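Local coordinates for glyoxalase 3 (Candida albicans, PDB 4LRU), which catalyses the glutathione-independent conversion of methylglyoxal to D-lactate in a single step, helping the yeast to detoxify methylglyoxal made by its own metabolism, at residues Tyr129-Cys139 and Arg215-Ala225; His34-Tyr44 and Val226-Glu237. All coordinates share one frame; numbering follows the deposited sequence. Where two conformers were deposited one is given.

Contact 1 of 2, residues Tyr129-Cys139 and Arg215-Ala225; sequences YDKGGVVSAVC and RIVTGVNPQSA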
loop_
_atom_site.group_PDB
_atom_site.type_symbol
_atom_site.label_atom_id
_atom_site.label_comp_id
_atom_site.label_asym_id
_atom_site.label_seq_id
_atom_site.Cartn_x
_atom_site.Cartn_y
_atom_site.Cartn_z
ATOM N N TYR A 129 -10.911 8.969 -4.427
ATOM C CA TYR A 129 -10.838 10.168 -3.595
ATOM C C TYR A 129 -11.861 11.217 -4.005
ATOM O O TYR A 129 -12.421 11.900 -3.155
ATOM C CB TYR A 129 -9.433 10.774 -3.623
ATOM C CG TYR A 129 -9.196 11.796 -2.535
ATOM C CD1 TYR A 129 -9.129 11.415 -1.209
ATOM C CD2 TYR A 129 -9.058 13.135 -2.837
ATOM C CE1 TYR A 129 -8.920 12.345 -0.208
ATOM C CE2 TYR A 129 -8.837 14.071 -1.849
ATOM C CZ TYR A 129 -8.772 13.669 -0.532
ATOM O OH TYR A 129 -8.583 14.620 0.455
ATOM N N ASP A 130 -12.098 11.371 -5.306
ATOM C CA ASP A 130 -12.875 12.488 -5.788
ATOM C C ASP A 130 -14.377 12.254 -5.667
ATOM O O ASP A 130 -15.152 13.167 -5.903
ATOM C CB ASP A 130 -12.536 12.806 -7.239
ATOM C CG ASP A 130 -11.225 13.522 -7.376
ATOM O OD1 ASP A 130 -10.674 13.961 -6.337
ATOM O OD2 ASP A 130 -10.775 13.709 -8.524
ATOM N N LYS A 131 -14.772 11.035 -5.316
ATOM C CA LYS A 131 -16.184 10.741 -5.067
ATOM C C LYS A 131 -16.498 10.537 -3.594
ATOM O O LYS A 131 -17.620 10.173 -3.234
ATOM C CB LYS A 131 -16.609 9.510 -5.852
ATOM C CG LYS A 131 -16.096 8.189 -5.356
ATOM C CD LYS A 131 -16.679 7.122 -6.266
ATOM C CE LYS A 131 -16.561 5.743 -5.676
ATOM N NZ LYS A 131 -17.108 4.724 -6.616
ATOM N N GLY A 132 -15.530 10.855 -2.746
ATOM C CA GLY A 132 -15.708 10.817 -1.294
ATOM C C GLY A 132 -15.312 9.506 -0.633
ATOM O O GLY A 132 -15.703 9.244 0.519
ATOM N N GLY A 133 -14.576 8.662 -1.353
ATOM C CA GLY A 133 -13.938 7.491 -0.792
ATOM C C GLY A 133 -12.662 7.766 -0.007
ATOM O O GLY A 133 -12.262 8.920 0.178
ATOM N N VAL A 134 -12.026 6.696 0.454
ATOM C CA VAL A 134 -10.814 6.802 1.255
ATOM C C VAL A 134 -9.652 6.215 0.459
ATOM O O VAL A 134 -9.754 5.113 -0.103
ATOM C CB VAL A 134 -10.983 6.108 2.627
ATOM C CG1 VAL A 134 -9.636 5.884 3.301
ATOM C CG2 VAL A 134 -11.893 6.938 3.514
ATOM N N VAL A 135 -8.549 6.959 0.425
ATOM C CA VAL A 135 -7.322 6.518 -0.223
ATOM C C VAL A 135 -6.245 6.350 0.848
ATOM O O VAL A 135 -6.062 7.218 1.711
ATOM C CB VAL A 135 -6.847 7.534 -1.280
ATOM C CG1 VAL A 135 -5.512 7.105 -1.877
ATOM C CG2 VAL A 135 -7.894 7.695 -2.368
ATOM N N SER A 136 -5.543 5.226 0.788
ATOM C CA SER A 136 -4.712 4.767 1.888
ATOM C C SER A 136 -3.540 3.959 1.362
ATOM O O SER A 136 -3.575 3.421 0.255
ATOM C CB SER A 136 -5.533 3.945 2.863
ATOM O OG SER A 136 -6.018 2.772 2.242
ATOM N N ALA A 137 -2.492 3.879 2.168
ATOM C CA ALA A 137 -1.350 3.046 1.858
ATOM C C ALA A 137 -0.530 2.812 3.113
ATOM O O ALA A 137 -0.552 3.606 4.058
ATOM C CB ALA A 137 -0.500 3.707 0.787
ATOM N N VAL A 138 0.226 1.729 3.089
ATOM C CA VAL A 138 1.133 1.410 4.188
ATOM C C VAL A 138 2.572 1.288 3.690
ATOM O O VAL A 138 2.820 0.886 2.559
ATOM C CB VAL A 138 0.681 0.138 4.927
ATOM C CG1 VAL A 138 0.773 -1.097 4.039
ATOM C CG2 VAL A 138 1.490 -0.065 6.204
ATOM N N CYS A 139 3.517 1.659 4.556
ATOM C CA CYS A 139 4.943 1.361 4.354
ATOM C C CYS A 139 5.524 2.198 3.206
ATOM O O CYS A 139 5.556 3.412 3.319
ATOM C CB CYS A 139 5.141 -0.132 4.143
ATOM S SG CYS A 139 6.856 -0.676 4.262
ATOM N N ARG A 215 -9.773 11.863 4.580
ATOM C CA ARG A 215 -9.972 10.586 3.890
ATOM C C ARG A 215 -8.667 10.044 3.295
ATOM O O ARG A 215 -8.661 9.211 2.384
ATOM C CB ARG A 215 -11.071 10.740 2.823
ATOM C CG ARG A 215 -12.468 10.907 3.432
ATOM C CD ARG A 215 -13.515 11.326 2.418
ATOM N NE ARG A 215 -13.217 12.631 1.844
ATOM C CZ ARG A 215 -12.763 12.825 0.613
ATOM N NH1 ARG A 215 -12.594 11.794 -0.208
ATOM N NH2 ARG A 215 -12.473 14.049 0.199
ATOM N N ILE A 216 -7.552 10.502 3.849
ATOM C CA ILE A 216 -6.245 9.924 3.537
ATOM C C ILE A 216 -5.708 9.261 4.796
ATOM O O ILE A 216 -5.596 9.899 5.841
ATOM C CB ILE A 216 -5.262 11.004 3.090
ATOM C CG1 ILE A 216 -5.834 11.738 1.877
ATOM C CG2 ILE A 216 -3.910 10.386 2.776
ATOM C CD1 ILE A 216 -5.035 12.941 1.449
ATOM N N VAL A 217 -5.396 7.975 4.688
ATOM C CA VAL A 217 -4.919 7.202 5.835
ATOM C C VAL A 217 -3.638 6.478 5.449
ATOM O O VAL A 217 -3.588 5.749 4.453
ATOM C CB VAL A 217 -5.968 6.183 6.309
ATOM C CG1 VAL A 217 -5.458 5.407 7.505
ATOM C CG2 VAL A 217 -7.273 6.879 6.631
ATOM N N THR A 218 -2.582 6.698 6.218
ATOM C CA THR A 218 -1.326 6.024 5.937
ATOM C C THR A 218 -0.757 5.369 7.186
ATOM O O THR A 218 -1.045 5.795 8.304
ATOM C CB THR A 218 -0.293 7.012 5.363
ATOM O OG1 THR A 218 -0.241 8.196 6.169
ATOM C CG2 THR A 218 -0.673 7.417 3.938
ATOM N N GLY A 219 0.067 4.339 6.977
ATOM C CA GLY A 219 0.771 3.652 8.062
ATOM C C GLY A 219 2.227 3.393 7.737
ATOM O O GLY A 219 2.643 3.456 6.579
ATOM N N VAL A 220 3.013 3.067 8.754
ATOM C CA VAL A 220 4.472 3.155 8.624
ATOM C C VAL A 220 5.126 1.936 7.947
ATOM O O VAL A 220 6.124 2.069 7.222
ATOM C CB VAL A 220 5.115 3.371 9.995
ATOM C CG1 VAL A 220 6.632 3.421 9.875
ATOM C CG2 VAL A 220 4.587 4.657 10.606
ATOM N N ASN A 221 4.606 0.748 8.224
ATOM C CA ASN A 221 5.399 -0.482 8.164
ATOM C C ASN A 221 4.519 -1.728 8.233
ATOM O O ASN A 221 3.304 -1.633 8.394
ATOM C CB ASN A 221 6.427 -0.497 9.308
ATOM C CG ASN A 221 5.792 -0.234 10.670
ATOM O OD1 ASN A 221 4.628 -0.577 10.888
ATOM N ND2 ASN A 221 6.518 0.428 11.558
ATOM N N PRO A 222 5.127 -2.915 8.108
ATOM C CA PRO A 222 4.305 -4.124 8.187
ATOM C C PRO A 222 3.543 -4.221 9.506
ATOM O O PRO A 222 2.397 -4.690 9.538
ATOM C CB PRO A 222 5.335 -5.250 8.062
ATOM C CG PRO A 222 6.461 -4.650 7.271
ATOM C CD PRO A 222 6.529 -3.223 7.772
ATOM N N GLN A 223 4.165 -3.742 10.580
ATOM C CA GLN A 223 3.560 -3.758 11.904
ATOM C C GLN A 223 2.292 -2.910 11.979
ATOM O O GLN A 223 1.480 -3.113 12.866
ATOM C CB GLN A 223 4.573 -3.251 12.938
ATOM C CG GLN A 223 5.771 -4.171 13.104
ATOM C CD GLN A 223 6.911 -3.891 12.127
ATOM O OE1 GLN A 223 6.762 -3.164 11.151
ATOM N NE2 GLN A 223 8.074 -4.462 12.417
ATOM N N SER A 224 2.133 -1.966 11.050
ATOM C CA SER A 224 1.009 -1.020 11.067
ATOM C C SER A 224 -0.123 -1.371 10.118
ATOM O O SER A 224 -1.093 -0.624 10.017
ATOM C CB SER A 224 1.489 0.389 10.712
ATOM O OG SER A 224 2.536 0.800 11.578
ATOM N N ALA A 225 -0.002 -2.480 9.396
ATOM C CA ALA A 225 -0.938 -2.765 8.323
ATOM C C ALA A 225 -2.364 -2.991 8.822
ATOM O O ALA A 225 -3.318 -2.483 8.221
ATOM C CB ALA A 225 -0.455 -3.946 7.489
HETATM O O HOH W 1 -9.514 14.156 2.979
HETATM O O HOH W 2 -12.047 14.767 -2.743
#
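Two torsions bring Tyr129 and Arg215 together. In Tyr129, CG stands anti to the backbone N (chi1 -166°), which sets the ring plane 3.6 Å from Arg215 NH1. In Arg215 the chain bends at chi3 (-63°), which folds the guanidinium back over one face of the tyrosine ring. The group lies nearly flat there, in a cation-pi stack with Arg215 CZ 4.3 Å from the ring centroid. Its NH1 also donates twice, to Tyr129 O at 3.0 Å and to Gly133 O at 2.9 Å. One water links Tyr129 O to Arg215 NH2, and another joins Tyr129 OH to Arg215 N. Gly132, with positive phi, is the C-prime residue of the Schellman motif that ends helix 119-130. The arginine therefore grips the turn between that helix and strand 134-138.

Beyond it, strands 134-138 and 216-219 run parallel. Their backbone bonds run from Val135 N to Arg215 O through to Cys139 N, which meets Gly219 O at 2.8 Å. Val138 CG2 reaches over to Asn221 O at 3.2 Å, and Cys139 SG lies against Pro222 CD. Ser136 OG is hydrogen-bonded to Phe103 O of strand 102-105. Cys139 is inferred to be an active-site residue, in the loop directly after the strand. The chemistry implies a charged, water-linked grip at one end and, at the other, a backbone bond that probably helps to place the cysteine.

Contact 2 of 2, residues His34-Tyr44 and Val226-Glu237; sequences HPFEVFRKKGY and VKTAEDVIAAFE. With EDO (1,2-ethanediol), chain B.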
loop_
_atom_site.group_PDB
_atom_site.type_symbol
_atom_site.label_atom_id
_atom_site.label_comp_id
_atom_site.label_asym_id
_atom_site.label_seq_id
_atom_site.Cartn_x
_atom_site.Cartn_y
_atom_site.Cartn_z
ATOM N N HIS A 34 -2.936 -8.803 5.747
ATOM C CA HIS A 34 -3.625 -8.202 6.880
ATOM C C HIS A 34 -4.775 -7.292 6.450
ATOM O O HIS A 34 -5.905 -7.461 6.932
ATOM C CB HIS A 34 -2.651 -7.463 7.804
ATOM C CG HIS A 34 -1.762 -8.373 8.588
ATOM N ND1 HIS A 34 -0.742 -7.904 9.385
ATOM C CD2 HIS A 34 -1.744 -9.722 8.712
ATOM C CE1 HIS A 34 -0.131 -8.921 9.963
ATOM N NE2 HIS A 34 -0.730 -10.035 9.585
ATOM N N PRO A 35 -4.519 -6.355 5.516
ATOM C CA PRO A 35 -5.631 -5.499 5.124
ATOM C C PRO A 35 -6.727 -6.279 4.413
ATOM O O PRO A 35 -7.911 -6.009 4.615
ATOM C CB PRO A 35 -4.975 -4.448 4.216
ATOM C CG PRO A 35 -3.539 -4.433 4.640
ATOM C CD PRO A 35 -3.234 -5.853 4.999
ATOM N N PHE A 36 -6.352 -7.265 3.594
ATOM C CA PHE A 36 -7.349 -8.130 2.976
ATOM C C PHE A 36 -8.267 -8.707 4.052
ATOM O O PHE A 36 -9.496 -8.679 3.936
ATOM C CB PHE A 36 -6.687 -9.267 2.176
ATOM C CG PHE A 36 -7.675 -10.228 1.564
ATOM C CD1 PHE A 36 -8.282 -9.950 0.347
ATOM C CD2 PHE A 36 -8.049 -11.384 2.238
ATOM C CE1 PHE A 36 -9.194 -10.828 -0.204
ATOM C CE2 PHE A 36 -8.975 -12.259 1.697
ATOM C CZ PHE A 36 -9.552 -11.977 0.476
ATOM N N GLU A 37 -7.672 -9.238 5.108
ATOM C CA GLU A 37 -8.474 -9.911 6.132
ATOM C C GLU A 37 -9.338 -8.921 6.919
ATOM O O GLU A 37 -10.470 -9.248 7.278
ATOM C CB GLU A 37 -7.587 -10.735 7.065
ATOM C CG GLU A 37 -7.032 -12.005 6.433
ATOM C CD GLU A 37 -8.116 -13.032 6.219
ATOM O OE1 GLU A 37 -8.522 -13.690 7.209
ATOM O OE2 GLU A 37 -8.582 -13.178 5.078
ATOM N N VAL A 38 -8.803 -7.743 7.215
ATOM C CA VAL A 38 -9.568 -6.724 7.946
ATOM C C VAL A 38 -10.803 -6.332 7.132
ATOM O O VAL A 38 -11.923 -6.311 7.639
ATOM C CB VAL A 38 -8.716 -5.485 8.234
ATOM C CG1 VAL A 38 -9.573 -4.333 8.736
ATOM C CG2 VAL A 38 -7.646 -5.841 9.248
ATOM N N PHE A 39 -10.591 -6.028 5.859
ATOM C CA PHE A 39 -11.690 -5.636 4.992
ATOM C C PHE A 39 -12.657 -6.798 4.729
ATOM O O PHE A 39 -13.865 -6.587 4.628
ATOM C CB PHE A 39 -11.142 -5.073 3.687
ATOM C CG PHE A 39 -10.363 -3.787 3.846
ATOM C CD1 PHE A 39 -10.845 -2.739 4.607
ATOM C CD2 PHE A 39 -9.177 -3.604 3.160
ATOM C CE1 PHE A 39 -10.134 -1.563 4.734
ATOM C CE2 PHE A 39 -8.463 -2.431 3.276
ATOM C CZ PHE A 39 -8.943 -1.396 4.051
ATOM N N ARG A 40 -12.138 -8.016 4.623
ATOM C CA ARG A 40 -12.998 -9.179 4.429
ATOM C C ARG A 40 -13.916 -9.362 5.632
ATOM O O ARG A 40 -15.124 -9.575 5.485
ATOM C CB ARG A 40 -12.176 -10.449 4.209
ATOM C CG ARG A 40 -13.024 -11.679 3.927
ATOM C CD ARG A 40 -12.202 -12.961 3.841
ATOM N NE ARG A 40 -11.499 -13.250 5.091
ATOM C CZ ARG A 40 -12.075 -13.720 6.196
ATOM N NH1 ARG A 40 -13.379 -13.991 6.225
ATOM N NH2 ARG A 40 -11.346 -13.940 7.284
ATOM N N LYS A 41 -13.342 -9.296 6.832
ATOM C CA LYS A 41 -14.124 -9.503 8.043
ATOM C C LYS A 41 -15.172 -8.406 8.212
ATOM O O LYS A 41 -16.273 -8.652 8.718
ATOM C CB LYS A 41 -13.224 -9.597 9.280
ATOM C CG LYS A 41 -12.435 -10.896 9.350
ATOM C CD LYS A 41 -11.255 -10.806 10.311
ATOM C CE LYS A 41 -10.251 -11.926 10.054
ATOM N NZ LYS A 41 -9.072 -11.878 10.966
ATOM N N LYS A 42 -14.851 -7.221 7.707
ATOM C CA LYS A 42 -15.783 -6.096 7.711
ATOM C C LYS A 42 -16.975 -6.306 6.761
ATOM O O LYS A 42 -18.021 -5.704 6.945
ATOM C CB LYS A 42 -15.033 -4.811 7.349
ATOM C CG LYS A 42 -15.901 -3.559 7.350
ATOM C CD LYS A 42 -16.462 -3.211 8.722
ATOM C CE LYS A 42 -17.327 -1.956 8.655
ATOM N NZ LYS A 42 -18.204 -1.771 9.839
ATOM N N GLY A 43 -16.795 -7.140 5.739
ATOM C CA GLY A 43 -17.842 -7.451 4.800
ATOM C C GLY A 43 -17.715 -6.858 3.414
ATOM O O GLY A 43 -18.591 -7.080 2.563
ATOM N N TYR A 44 -16.633 -6.121 3.188
ATOM C CA TYR A 44 -16.374 -5.509 1.896
ATOM C C TYR A 44 -15.913 -6.558 0.881
ATOM O O TYR A 44 -15.427 -7.629 1.254
ATOM C CB TYR A 44 -15.279 -4.453 2.001
ATOM C CG TYR A 44 -15.499 -3.313 2.980
ATOM C CD1 TYR A 44 -16.767 -2.909 3.380
ATOM C CD2 TYR A 44 -14.410 -2.622 3.474
ATOM C CE1 TYR A 44 -16.928 -1.833 4.246
ATOM C CE2 TYR A 44 -14.558 -1.557 4.345
ATOM C CZ TYR A 44 -15.813 -1.176 4.749
ATOM O OH TYR A 44 -15.904 -0.098 5.628
ATOM N N VAL A 226 -2.526 -3.760 9.900
ATOM C CA VAL A 226 -3.843 -3.963 10.475
ATOM C C VAL A 226 -4.453 -2.611 10.848
ATOM O O VAL A 226 -5.587 -2.301 10.469
ATOM C CB VAL A 226 -3.827 -4.905 11.698
ATOM C CG1 VAL A 226 -5.164 -4.867 12.406
ATOM C CG2 VAL A 226 -3.518 -6.330 11.281
ATOM N N LYS A 227 -3.703 -1.799 11.583
ATOM C CA LYS A 227 -4.239 -0.544 12.088
ATOM C C LYS A 227 -4.578 0.377 10.923
ATOM O O LYS A 227 -5.550 1.114 10.990
ATOM C CB LYS A 227 -3.239 0.130 13.033
ATOM C CG LYS A 227 -3.840 1.276 13.844
ATOM C CD LYS A 227 -2.814 1.896 14.780
ATOM C CE LYS A 227 -3.461 2.888 15.751
ATOM N NZ LYS A 227 -3.971 4.108 15.056
ATOM N N THR A 228 -3.780 0.342 9.853
ATOM C CA THR A 228 -4.051 1.195 8.694
ATOM C C THR A 228 -5.416 0.833 8.111
ATOM O O THR A 228 -6.244 1.710 7.867
ATOM C CB THR A 228 -2.972 1.091 7.602
ATOM O OG1 THR A 228 -1.673 1.327 8.166
ATOM C CG2 THR A 228 -3.216 2.121 6.518
ATOM N N ALA A 229 -5.668 -0.459 7.930
ATOM C CA ALA A 229 -6.966 -0.922 7.449
ATOM C C ALA A 229 -8.110 -0.563 8.391
ATOM O O ALA A 229 -9.169 -0.114 7.948
ATOM C CB ALA A 229 -6.940 -2.416 7.199
ATOM N N GLU A 230 -7.903 -0.749 9.692
ATOM C CA GLU A 230 -8.929 -0.407 10.663
ATOM C C GLU A 230 -9.204 1.086 10.608
ATOM O O GLU A 230 -10.356 1.510 10.709
ATOM C CB GLU A 230 -8.506 -0.816 12.081
ATOM C CG GLU A 230 -8.386 -2.319 12.283
ATOM C CD GLU A 230 -7.915 -2.671 13.693
ATOM O OE1 GLU A 230 -7.245 -1.817 14.319
ATOM O OE2 GLU A 230 -8.209 -3.796 14.173
ATOM N N ASP A 231 -8.159 1.892 10.456
ATOM C CA ASP A 231 -8.336 3.350 10.457
ATOM C C ASP A 231 -8.918 3.850 9.114
ATOM O O ASP A 231 -9.552 4.908 9.060
ATOM C CB ASP A 231 -7.005 4.027 10.772
ATOM C CG ASP A 231 -6.620 3.911 12.257
ATOM O OD1 ASP A 231 -7.501 3.609 13.094
ATOM O OD2 ASP A 231 -5.440 4.142 12.580
ATOM N N VAL A 232 -8.715 3.087 8.041
ATOM C CA VAL A 232 -9.454 3.329 6.815
ATOM C C VAL A 232 -10.954 3.173 7.060
ATOM O O VAL A 232 -11.744 4.039 6.700
ATOM C CB VAL A 232 -8.988 2.376 5.673
ATOM C CG1 VAL A 232 -9.993 2.365 4.525
ATOM C CG2 VAL A 232 -7.614 2.799 5.162
ATOM N N ILE A 233 -11.346 2.073 7.689
ATOM C CA ILE A 233 -12.768 1.857 8.005
ATOM C C ILE A 233 -13.312 3.019 8.843
ATOM O O ILE A 233 -14.392 3.552 8.567
ATOM C CB ILE A 233 -12.996 0.507 8.709
ATOM C CG1 ILE A 233 -12.677 -0.630 7.723
ATOM C CG2 ILE A 233 -14.419 0.408 9.256
ATOM C CD1 ILE A 233 -12.592 -2.009 8.327
ATOM N N ALA A 234 -12.544 3.428 9.851
ATOM C CA ALA A 234 -12.942 4.540 10.718
ATOM C C ALA A 234 -13.184 5.823 9.922
ATOM O O ALA A 234 -14.101 6.597 10.237
ATOM C CB ALA A 234 -11.873 4.781 11.776
ATOM N N ALA A 235 -12.324 6.081 8.940
ATOM C CA ALA A 235 -12.389 7.336 8.182
ATOM C C ALA A 235 -13.513 7.294 7.146
ATOM O O ALA A 235 -14.084 8.328 6.793
ATOM C CB ALA A 235 -11.052 7.638 7.514
ATOM N N PHE A 236 -13.843 6.081 6.716
ATOM C CA PHE A 236 -14.740 5.822 5.574
ATOM C C PHE A 236 -16.189 5.784 6.029
ATOM O O PHE A 236 -17.072 6.294 5.344
ATOM C CB PHE A 236 -14.340 4.468 4.971
ATOM C CG PHE A 236 -15.166 4.014 3.798
ATOM C CD1 PHE A 236 -15.022 4.604 2.558
ATOM C CD2 PHE A 236 -15.998 2.916 3.917
ATOM C CE1 PHE A 236 -15.729 4.147 1.467
ATOM C CE2 PHE A 236 -16.719 2.444 2.826
ATOM C CZ PHE A 236 -16.580 3.065 1.592
ATOM N N GLU A 237 -16.432 5.147 7.175
ATOM C CA GLU A 237 -17.766 5.040 7.770
ATOM C C GLU A 237 -18.051 6.219 8.716
ATOM O O GLU A 237 -17.152 6.988 9.043
ATOM C CB GLU A 237 -17.887 3.719 8.541
ATOM C CG GLU A 237 -17.441 2.481 7.786
ATOM C CD GLU A 237 -18.569 1.638 7.221
ATOM O OE1 GLU A 237 -19.734 1.790 7.661
ATOM O OE2 GLU A 237 -18.286 0.812 6.313
HETATM C C1 EDO B . -6.617 -8.836 11.382
HETATM O O1 EDO B . -7.967 -9.181 11.052
HETATM C C2 EDO B . -5.638 -9.487 10.407
HETATM O O2 EDO B . -5.937 -10.880 10.267
HETATM O O HOH W 3 -0.043 -5.483 10.645
#
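Val38 is a knob: it fits into a hole formed by Val226, Ala229, Glu230 and Ile233. Its CG1 reaches the floor at Ala229 CB, 3.6 Å away, and one wall at Ile233 CD1. Its CG2 leans on Val226 CG1. Ala229 CB is also touched by Pro35 and Phe39, on the same helix face as Val38. Pro35 CB meets it at 4.1 Å. Next to the proline, Phe39 lays a ring face over Ala229 CB in a CH-pi contact, 4.2 Å from CB to the ring centroid. Ile233 CG1 meets the edge of that same ring, and Val232 CG1 packs on Phe39 CZ at 3.9 Å.

Ile233 is the answering bump. Its CD1 lies against Lys42 CG at 3.8 Å. The bend at chi2 (64°) carries the lysine chain along Ile233 and brings Lys42 CE to 3.8 Å from Glu237 OE2. Ile233 CG1 touches Tyr44. At the far end Tyr44 OH donates to the anti lone pair of Glu237 OE2 at 2.6 Å. The edge of Phe236 points to the face of the Tyr44 ring in an offset edge-to-face pair. At the other end His34 ND1 packs on Val226 CG2, and a water joins ND1 to Val226 N. His34 NE2 is hydrogen-bonded to Asp71 OD2.

The segments 34-42 and 226-236 cross at -35°, their axes 8.5 Å apart at the closest approach. Both helices also pack on strand 102-105. Two neighbouring helices on the same face of a largely parallel sheet are typical of the alpha/beta sandwich of the DJ-1 superfamily.

Contact 1 is the more central. It joins two neighbouring strands of the main sheet and is mostly buried. Contact 2 lies farther out, packs helix on helix and is only partly buried. Their centres are 10 Å apart. Helix 225-236 follows strand 216-219 in the chain and ties the two together: Val232 CG2 packs on Ser136 CB at 3.3 Å, and Phe236 CA on Val134 CG2. The chemistry differs accordingly. Backbone hydrogen bonds dominate contact 1, with an arginine stack at its edge. Contact 2 relies on apolar interlocking, with one short hydroxyl-carboxylate bond at its end. Contact 1 holds Cys139 itself, whereas the side chain of Pro35 in contact 2 lies about 10 Å from that of Cys139.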